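SspB protein (Streptomyces clavuligerus, PDB 6JUF) is probably a metal-dependent DNase that works in a phosphorothioation-sensing bacterial defence system against phages. Local coordinates at residues Ser4-Ala9 against Arg154-Ser159. Sequence-based numbering, arbitrary orientation.
Sequences SRLAEA and RHVNLS
Ser-159, the last residue of helix 145-159, accepts through OG a hydrogen bond from the first turn of the short N-terminal helix 5-9: this is a helix-end-to-helix-end contact in which a serine hydroxyl takes one first-turn N-H directly and a second through a water. Ala-7 N donates to Ser-159 OG at 3.0 Å, with an angle of 151° at the hydrogen. One residue earlier, Leu-6 N reaches the same hydroxyl through a water that lies 2.9 Å from Ser-159 OG, so two amides at the helix start, which lack partners within their own helix, are both satisfied. The N-cap residue Ser-4 makes no capping bond; its OG turns instead to Glu-8 OE1, weakly. Ala-7 CB rests against Ser-159 CB at 3.7 Å.

Beside this polar join, Leu-6 carries the apolar packing. With CG anti to the backbone N (chi1 -178°), its CD2 lies against His-155 CB, 4.0 Å away, and also meets the CG2 branch of Val-156. The His-155 ring has the bridging water in its plane, at an edge. Arg-5 NH1 also comes to that ring's edge, 4.1 Å from His-155 NE2, though its salt bridge is with Asp-3.

The two helix segments cross at -76° with their axes 8.6 Å apart. Helix 129-137 packs against Leu-6 through Pro-129 and Val-133, while Phe-14 and Pro-164 from loops pack on Val-156.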
loop_
_atom_site.group_PDB
_atom_site.type_symbol
_atom_site.label_atom_id
_atom_site.label_comp_id
_atom_site.label_asym_id
_atom_site.label_seq_id
_atom_site.Cartn_x
_atom_site.Cartn_y
_atom_site.Cartn_z
ATOM N N SER B 4 34.525 -2.672 -12.269
ATOM C CA SER B 4 33.488 -3.608 -12.673
ATOM C C SER B 4 32.558 -4.030 -11.527
ATOM O O SER B 4 32.033 -5.132 -11.528
ATOM C CB SER B 4 34.113 -4.837 -13.318
ATOM O OG SER B 4 34.607 -5.713 -12.322
ATOM N N ARG B 5 32.385 -3.161 -10.547
ATOM C CA ARG B 5 31.580 -3.478 -9.382
ATOM C C ARG B 5 30.155 -3.825 -9.805
ATOM O O ARG B 5 29.514 -4.743 -9.258
ATOM C CB ARG B 5 31.565 -2.325 -8.392
ATOM C CG ARG B 5 32.843 -2.243 -7.548
ATOM C CD ARG B 5 33.403 -0.855 -7.614
ATOM N NE ARG B 5 33.006 -0.027 -6.497
ATOM C CZ ARG B 5 32.854 1.297 -6.571
ATOM N NH1 ARG B 5 33.019 1.927 -7.730
ATOM N NH2 ARG B 5 32.498 1.980 -5.495
ATOM N N LEU B 6 29.667 -3.116 -10.804
ATOM C CA LEU B 6 28.255 -3.281 -11.156
ATOM C C LEU B 6 28.026 -4.681 -11.771
ATOM O O LEU B 6 27.059 -5.390 -11.420
ATOM C CB LEU B 6 27.795 -2.158 -12.109
ATOM C CG LEU B 6 26.288 -2.263 -12.488
ATOM C CD1 LEU B 6 25.339 -2.225 -11.258
ATOM C CD2 LEU B 6 25.870 -1.209 -13.515
ATOM N N ALA B 7 28.908 -5.099 -12.680
ATOM C CA ALA B 7 28.811 -6.450 -13.223
ATOM C C ALA B 7 28.871 -7.528 -12.150
ATOM O O ALA B 7 28.225 -8.563 -12.258
ATOM C CB ALA B 7 29.930 -6.665 -14.241
ATOM N N GLU B 8 29.696 -7.331 -11.134
ATOM C CA GLU B 8 29.835 -8.343 -10.119
ATOM C C GLU B 8 28.575 -8.444 -9.257
ATOM O O GLU B 8 28.215 -9.528 -8.776
ATOM C CB GLU B 8 31.059 -8.071 -9.288
ATOM C CG GLU B 8 32.327 -8.154 -10.119
ATOM C CD GLU B 8 33.557 -7.986 -9.264
ATOM O OE1 GLU B 8 34.386 -7.118 -9.607
ATOM O OE2 GLU B 8 33.674 -8.720 -8.245
ATOM N N ALA B 9 27.913 -7.312 -9.099
ATOM C CA ALA B 9 26.746 -7.215 -8.241
ATOM C C ALA B 9 25.474 -7.641 -8.977
ATOM O O ALA B 9 24.540 -8.197 -8.365
ATOM C CB ALA B 9 26.575 -5.794 -7.709
ATOM N N ARG B 154 27.704 5.535 -17.090
ATOM C CA ARG B 154 29.142 5.407 -16.885
ATOM C C ARG B 154 29.471 3.997 -16.399
ATOM O O ARG B 154 30.370 3.340 -16.918
ATOM C CB ARG B 154 29.612 6.518 -15.929
ATOM C CG ARG B 154 31.124 6.680 -15.789
ATOM C CD ARG B 154 31.483 7.698 -14.696
ATOM N NE ARG B 154 31.613 7.066 -13.367
ATOM C CZ ARG B 154 32.680 6.364 -12.956
ATOM N NH1 ARG B 154 33.728 6.179 -13.755
ATOM N NH2 ARG B 154 32.715 5.843 -11.743
ATOM N N HIS B 155 28.716 3.529 -15.386
ATOM C CA HIS B 155 28.922 2.199 -14.823
ATOM C C HIS B 155 28.609 1.073 -15.799
ATOM O O HIS B 155 29.321 0.066 -15.890
ATOM C CB HIS B 155 28.121 2.043 -13.504
ATOM C CG HIS B 155 28.891 2.518 -12.319
ATOM N ND1 HIS B 155 28.693 3.733 -11.739
ATOM C CD2 HIS B 155 29.953 1.942 -11.668
ATOM C CE1 HIS B 155 29.593 3.906 -10.754
ATOM N NE2 HIS B 155 30.370 2.814 -10.719
ATOM N N VAL B 156 27.556 1.257 -16.580
ATOM C CA VAL B 156 27.168 0.274 -17.585
ATOM C C VAL B 156 28.228 0.172 -18.687
ATOM O O VAL B 156 28.542 -0.917 -19.139
ATOM C CB VAL B 156 25.797 0.611 -18.170
ATOM C CG1 VAL B 156 25.464 -0.241 -19.403
ATOM C CG2 VAL B 156 24.739 0.492 -17.059
ATOM N N ASN B 157 28.751 1.316 -19.117
ATOM C CA ASN B 157 29.877 1.284 -20.045
ATOM C C ASN B 157 31.069 0.476 -19.530
ATOM O O ASN B 157 31.686 -0.256 -20.298
ATOM C CB ASN B 157 30.252 2.696 -20.447
ATOM C CG ASN B 157 29.378 3.205 -21.579
ATOM O OD1 ASN B 157 29.014 2.452 -22.485
ATOM N ND2 ASN B 157 29.057 4.473 -21.555
ATOM N N LEU B 158 31.363 0.582 -18.232
ATOM C CA LEU B 158 32.531 -0.066 -17.617
ATOM C C LEU B 158 32.209 -1.535 -17.349
ATOM O O LEU B 158 33.100 -2.359 -17.326
ATOM C CB LEU B 158 32.880 0.618 -16.282
ATOM C CG LEU B 158 33.884 1.767 -16.144
ATOM C CD1 LEU B 158 34.095 2.529 -17.449
ATOM C CD2 LEU B 158 33.442 2.691 -14.996
ATOM N N SER B 159 30.918 -1.867 -17.142
ATOM C CA SER B 159 30.567 -3.211 -16.651
ATOM C C SER B 159 29.990 -4.145 -17.665
ATOM O O SER B 159 30.199 -5.327 -17.565
ATOM C CB SER B 159 29.594 -3.152 -15.450
ATOM O OG SER B 159 30.373 -2.983 -14.302
HETATM O O HOH W 1 30.835 -0.830 -12.467
#